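Local coordinates for ABC transporter substrate-binding protein (Rhizobium radiobacter, PDB 6TFX) that binds the opine mannopinic acid as the solute-binding component of an ABC transporter, probably delivering it for import into the bacterium, at residues A[299-304]-A[436-441]; A[419-424]-A[442-447]. All blocks are in the same frame, centred on the assembly; numbering follows the deposited sequence. Where two conformers were deposited one is given.

Contact 1: A[299-304]-A[436-441]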
loop_
_atom_site.group_PDB
_atom_site.type_symbol
_atom_site.label_atom_id
_atom_site.label_comp_id
_atom_site.label_asym_id
_atom_site.label_seq_id
_atom_site.Cartn_x
_atom_site.Cartn_y
_atom_site.Cartn_z
ATOM N N ASN A 299 5.528 12.577 2.223
ATOM C CA ASN A 299 6.834 11.941 2.324
ATOM C C ASN A 299 7.104 11.347 0.931
ATOM O O ASN A 299 6.883 10.148 0.693
ATOM C CB ASN A 299 6.776 10.866 3.426
ATOM C CG ASN A 299 7.685 9.670 3.288
ATOM O OD1 ASN A 299 7.224 8.517 3.167
ATOM N ND2 ASN A 299 8.984 9.920 3.293
ATOM N N ASN A 300 7.394 12.224 -0.011
ATOM C CA ASN A 300 7.834 11.877 -1.343
ATOM C C ASN A 300 8.900 12.839 -1.773
ATOM O O ASN A 300 8.674 14.055 -1.737
ATOM C CB ASN A 300 6.720 11.958 -2.374
ATOM C CG ASN A 300 6.038 10.653 -2.595
ATOM O OD1 ASN A 300 6.470 9.846 -3.399
ATOM N ND2 ASN A 300 4.953 10.432 -1.894
ATOM N N LEU A 301 9.985 12.299 -2.340
ATOM C CA LEU A 301 10.948 13.162 -3.022
ATOM C C LEU A 301 10.133 13.720 -4.212
ATOM O O LEU A 301 9.492 12.933 -4.930
ATOM C CB LEU A 301 12.129 12.321 -3.564
ATOM C CG LEU A 301 13.044 13.016 -4.570
ATOM C CD1 LEU A 301 13.763 14.160 -3.921
ATOM C CD2 LEU A 301 14.088 12.043 -5.143
ATOM N N GLY A 302 10.127 15.048 -4.368
ATOM C CA GLY A 302 9.363 15.710 -5.420
ATOM C C GLY A 302 7.998 16.241 -4.986
ATOM O O GLY A 302 7.289 16.878 -5.775
ATOM N N PHE A 303 7.618 16.006 -3.719
ATOM C CA PHE A 303 6.348 16.508 -3.180
ATOM C C PHE A 303 6.254 18.024 -3.366
ATOM O O PHE A 303 7.240 18.735 -3.101
ATOM C CB PHE A 303 6.252 16.152 -1.689
ATOM C CG PHE A 303 5.002 16.682 -1.029
ATOM C CD1 PHE A 303 3.748 16.153 -1.349
ATOM C CD2 PHE A 303 5.075 17.729 -0.114
ATOM C CE1 PHE A 303 2.591 16.651 -0.748
ATOM C CE2 PHE A 303 3.904 18.229 0.489
ATOM C CZ PHE A 303 2.676 17.682 0.158
ATOM N N ASP A 304 5.074 18.519 -3.780
ATOM C CA ASP A 304 4.836 19.954 -3.982
ATOM C C ASP A 304 3.988 20.481 -2.814
ATOM O O ASP A 304 2.769 20.264 -2.799
ATOM C CB ASP A 304 4.102 20.194 -5.311
ATOM C CG ASP A 304 3.998 21.656 -5.708
ATOM O OD1 ASP A 304 4.455 22.545 -4.902
ATOM O OD2 ASP A 304 3.498 21.928 -6.815
ATOM N N LYS A 436 15.818 19.903 -11.750
ATOM C CA LYS A 436 14.869 19.873 -12.864
ATOM C C LYS A 436 13.881 18.716 -12.659
ATOM O O LYS A 436 12.690 18.856 -12.942
ATOM C CB LYS A 436 15.596 19.694 -14.197
ATOM C CG LYS A 436 14.697 20.009 -15.378
ATOM C CD LYS A 436 15.496 20.053 -16.654
ATOM C CE LYS A 436 14.609 20.458 -17.817
ATOM N NZ LYS A 436 15.421 20.885 -18.994
ATOM N N GLN A 437 14.374 17.576 -12.173
ATOM C CA GLN A 437 13.502 16.425 -11.934
ATOM C C GLN A 437 12.407 16.795 -10.915
ATOM O O GLN A 437 11.222 16.530 -11.172
ATOM C CB GLN A 437 14.329 15.253 -11.420
ATOM C CG GLN A 437 13.502 14.009 -11.259
ATOM C CD GLN A 437 14.348 12.841 -10.818
ATOM O OE1 GLN A 437 15.109 12.949 -9.847
ATOM N NE2 GLN A 437 14.192 11.686 -11.486
ATOM N N ILE A 438 12.806 17.464 -9.800
ATOM C CA ILE A 438 11.879 17.946 -8.758
ATOM C C ILE A 438 10.820 18.863 -9.367
ATOM O O ILE A 438 9.626 18.703 -9.093
ATOM C CB ILE A 438 12.680 18.673 -7.624
ATOM C CG1 ILE A 438 13.552 17.689 -6.790
ATOM C CG2 ILE A 438 11.783 19.535 -6.715
ATOM C CD1 ILE A 438 12.813 16.597 -6.028
ATOM N N GLU A 439 11.257 19.815 -10.210
ATOM C CA GLU A 439 10.343 20.792 -10.832
ATOM C C GLU A 439 9.341 20.143 -11.773
ATOM O O GLU A 439 8.169 20.549 -11.805
ATOM C CB GLU A 439 11.083 21.933 -11.500
ATOM C CG GLU A 439 11.734 22.846 -10.467
ATOM C CD GLU A 439 10.811 23.403 -9.388
ATOM O OE1 GLU A 439 11.122 23.230 -8.188
ATOM O OE2 GLU A 439 9.770 24.002 -9.743
ATOM N N LEU A 440 9.771 19.104 -12.499
ATOM C CA LEU A 440 8.854 18.347 -13.391
ATOM C C LEU A 440 7.832 17.573 -12.567
ATOM O O LEU A 440 6.637 17.581 -12.909
ATOM C CB LEU A 440 9.624 17.404 -14.328
ATOM C CG LEU A 440 10.417 18.114 -15.418
ATOM C CD1 LEU A 440 11.524 17.234 -15.977
ATOM C CD2 LEU A 440 9.486 18.637 -16.528
ATOM N N TRP A 441 8.273 16.977 -11.433
ATOM C CA TRP A 441 7.303 16.296 -10.554
ATOM C C TRP A 441 6.309 17.301 -9.987
ATOM O O TRP A 441 5.111 16.991 -9.899
ATOM C CB TRP A 441 8.029 15.585 -9.424
ATOM C CG TRP A 441 8.589 14.251 -9.838
ATOM C CD1 TRP A 441 8.049 13.371 -10.736
ATOM C CD2 TRP A 441 9.785 13.631 -9.335
ATOM N NE1 TRP A 441 8.860 12.258 -10.855
ATOM C CE2 TRP A 441 9.907 12.373 -9.973
ATOM C CE3 TRP A 441 10.757 14.006 -8.391
ATOM C CZ2 TRP A 441 10.984 11.511 -9.725
ATOM C CZ3 TRP A 441 11.822 13.149 -8.139
ATOM C CH2 TRP A 441 11.921 11.914 -8.796
#
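Trp441, on helix 434-450, packs against Leu301 and Gly302 at the corner of a type II beta turn that runs from Asn300 to Phe303 and is closed by Phe303 N to Asn300 O. The turn belongs to the long loop between strand 289-291 and helix 314-323 of this solute-binding fold. The bond from CA to CB of Trp441 points toward the turn, and with CG anti to the carbonyl carbon (chi1 -81°) the six-membered ring comes up against Leu301 and Gly302. Its CB lies 3.9 Å from Gly302 O. Further out along the six-membered ring, Trp441 CE3 approaches Gly302 CA to 3.7 Å, a close approach of backbone to ring at a residue that has no side chain and whose phi of 97° suits the third position of such a turn. Next, Trp441 CZ3 reaches the isobutyl group, 3.8 Å from Leu301 CG. Elsewhere the indole touches Ala428 of helix 422-430 and Ala392 and Leu396 of helix 392-400, so it fills the junction of three helices and the loop. Ile438, one helical turn back, brings its CD1 to 3.5 Å from Gly302 N in one of its two conformers. On one face of the indole, toward its rim, Gln437 CG sits 3.5 Å above the plane of the Trp441 ring.

Contact 2: A[419-424]-A[442-447]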
loop_
_atom_site.group_PDB
_atom_site.type_symbol
_atom_site.label_atom_id
_atom_site.label_comp_id
_atom_site.label_asym_id
_atom_site.label_seq_id
_atom_site.Cartn_x
_atom_site.Cartn_y
_atom_site.Cartn_z
ATOM N N ASN A 419 -4.896 12.261 -17.798
ATOM C CA ASN A 419 -3.898 12.179 -18.865
ATOM C C ASN A 419 -3.098 13.495 -18.988
ATOM O O ASN A 419 -2.097 13.535 -19.714
ATOM C CB ASN A 419 -4.524 11.771 -20.205
ATOM C CG ASN A 419 -5.513 12.751 -20.801
ATOM O OD1 ASN A 419 -5.907 13.757 -20.196
ATOM N ND2 ASN A 419 -5.949 12.465 -22.014
ATOM N N VAL A 420 -3.472 14.509 -18.199
ATOM C CA VAL A 420 -2.942 15.883 -18.284
ATOM C C VAL A 420 -1.442 16.016 -17.993
ATOM O O VAL A 420 -0.812 16.982 -18.474
ATOM C CB VAL A 420 -3.761 16.875 -17.404
ATOM C CG1 VAL A 420 -3.532 16.671 -15.897
ATOM C CG2 VAL A 420 -3.533 18.333 -17.830
ATOM N N ALA A 421 -0.887 15.088 -17.200
ATOM C CA ALA A 421 0.497 15.210 -16.753
ATOM C C ALA A 421 1.438 14.168 -17.345
ATOM O O ALA A 421 2.565 14.017 -16.856
ATOM C CB ALA A 421 0.516 15.137 -15.228
ATOM N N ASP A 422 1.007 13.446 -18.412
ATOM C CA ASP A 422 1.859 12.390 -18.968
ATOM C C ASP A 422 3.256 12.824 -19.335
ATOM O O ASP A 422 4.212 12.143 -18.980
ATOM C CB ASP A 422 1.235 11.768 -20.205
ATOM C CG ASP A 422 0.101 10.811 -19.955
ATOM O OD1 ASP A 422 -0.306 10.646 -18.768
ATOM O OD2 ASP A 422 -0.378 10.221 -20.930
ATOM N N LYS A 423 3.380 13.947 -20.074
ATOM C CA LYS A 423 4.705 14.387 -20.513
ATOM C C LYS A 423 5.609 14.757 -19.346
ATOM O O LYS A 423 6.795 14.431 -19.375
ATOM C CB LYS A 423 4.588 15.574 -21.489
ATOM C CG LYS A 423 3.768 15.238 -22.748
ATOM C CD LYS A 423 4.361 14.122 -23.612
ATOM C CE LYS A 423 3.320 13.510 -24.517
ATOM N NZ LYS A 423 3.925 12.569 -25.496
ATOM N N GLN A 424 5.059 15.412 -18.310
ATOM C CA GLN A 424 5.864 15.799 -17.138
ATOM C C GLN A 424 6.307 14.572 -16.343
ATOM O O GLN A 424 7.445 14.497 -15.877
ATOM C CB GLN A 424 5.066 16.745 -16.229
ATOM C CG GLN A 424 4.837 18.129 -16.853
ATOM C CD GLN A 424 3.760 18.187 -17.922
ATOM O OE1 GLN A 424 2.935 17.283 -18.063
ATOM N NE2 GLN A 424 3.721 19.280 -18.684
ATOM N N LYS A 442 6.784 18.504 -9.590
ATOM C CA LYS A 442 5.867 19.529 -9.049
ATOM C C LYS A 442 4.895 20.025 -10.128
ATOM O O LYS A 442 3.704 20.181 -9.861
ATOM C CB LYS A 442 6.663 20.704 -8.443
ATOM C CG LYS A 442 7.451 20.284 -7.203
ATOM C CD LYS A 442 8.014 21.550 -6.550
ATOM C CE LYS A 442 8.701 21.251 -5.250
ATOM N NZ LYS A 442 9.287 22.498 -4.659
ATOM N N GLU A 443 5.392 20.237 -11.365
ATOM C CA GLU A 443 4.536 20.671 -12.472
ATOM C C GLU A 443 3.413 19.631 -12.697
ATOM O O GLU A 443 2.248 20.018 -12.893
ATOM C CB GLU A 443 5.370 20.870 -13.736
ATOM C CG GLU A 443 4.579 21.378 -14.937
ATOM C CD GLU A 443 5.364 21.520 -16.234
ATOM O OE1 GLU A 443 6.599 21.305 -16.223
ATOM O OE2 GLU A 443 4.735 21.824 -17.274
ATOM N N ALA A 444 3.747 18.329 -12.606
ATOM C CA ALA A 444 2.723 17.275 -12.771
ATOM C C ALA A 444 1.651 17.425 -11.668
ATOM O O ALA A 444 0.461 17.401 -11.963
ATOM C CB ALA A 444 3.375 15.904 -12.691
ATOM N N GLN A 445 2.068 17.621 -10.410
ATOM C CA GLN A 445 1.083 17.760 -9.322
ATOM C C GLN A 445 0.170 18.968 -9.535
ATOM O O GLN A 445 -1.041 18.855 -9.359
ATOM C CB GLN A 445 1.797 17.848 -7.969
ATOM C CG GLN A 445 2.430 16.499 -7.592
ATOM C CD GLN A 445 3.495 16.669 -6.530
ATOM O OE1 GLN A 445 3.192 16.878 -5.358
ATOM N NE2 GLN A 445 4.761 16.593 -6.944
ATOM N N LYS A 446 0.753 20.126 -9.940
ATOM C CA LYS A 446 -0.030 21.347 -10.186
ATOM C C LYS A 446 -1.072 21.110 -11.280
ATOM O O LYS A 446 -2.219 21.583 -11.166
ATOM C CB LYS A 446 0.889 22.505 -10.576
ATOM C CG LYS A 446 1.699 23.027 -9.394
ATOM C CD LYS A 446 2.395 24.321 -9.778
ATOM C CE LYS A 446 3.001 25.014 -8.575
ATOM N NZ LYS A 446 4.173 24.271 -8.066
ATOM N N LEU A 447 -0.693 20.366 -12.336
ATOM C CA LEU A 447 -1.634 20.096 -13.424
ATOM C C LEU A 447 -2.753 19.190 -12.961
ATOM O O LEU A 447 -3.902 19.369 -13.368
ATOM C CB LEU A 447 -0.904 19.415 -14.590
ATOM C CG LEU A 447 0.055 20.309 -15.381
ATOM C CD1 LEU A 447 1.017 19.478 -16.217
ATOM C CD2 LEU A 447 -0.706 21.298 -16.263
#
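Gln424 packs against Leu447 between two helices, and the pair carries half of the surface that segments 419-424 and 442-447 bury against each other. The Gln424 chain bends at its second torsion (chi2 77°), which folds the amide back across the end of Leu447: Leu447 CD1 lies 3.5 Å from Gln424 CD and equally near OE1, the two side chains crossing at about a right angle. The other end of the same amide is used in a polar contact. Gln424 NE2 donates to Glu443 OE2 at 3.1 Å, but the bond is bent, with an angle of 139° at the hydrogen, and it reaches the oxygen from above the carboxylate plane. The aliphatic part of the glutamine also packs on the acid, Gln424 CG standing 3.5 Å from Glu443 CD. These residues join the two arms of a helical hairpin, helices 422-430 and 434-450, which pass each other in opposite senses after a short connection. Ala421, at the N-cap position of the first helix, and Ala444 on the second let the backbones come near: their CB atoms are 3.9 Å apart, and Gln424 CB lies 4.0 Å from Ala444 CB. Val420, in the type I turn that leads into the first helix, covers the far end of the contact, its CG1 4.0 Å from Leu447 CB and 3.7 Å from Leu447 O. The Val420 side chain also comes within about 3 Å of the magnesium ion bound at Cys418 and Cys453.

In the fold
From the N terminus, the chain first supplies the loop 299-304, beyond strand 289-291, and meets its partner only 131 residues later, when 436-441 on helix 434-450 closes contact 1. Within that span comes 419-424, whose partner 442-447 follows directly on 436-441; contact 2 thus closes a loop of just 17 residues, and the two contacts cross rather than nest. Consecutive turns of helix 434-450 serve both, tying the loop on one hand and the start of helix 422-430 on the other. The contacts, centred 11 Å apart, also touch through a salt bridge, Asp304 OD2 to Lys446 NZ at 2.7 Å, and a probable hydrogen bond from Gln445 NE2 to Gly302 O.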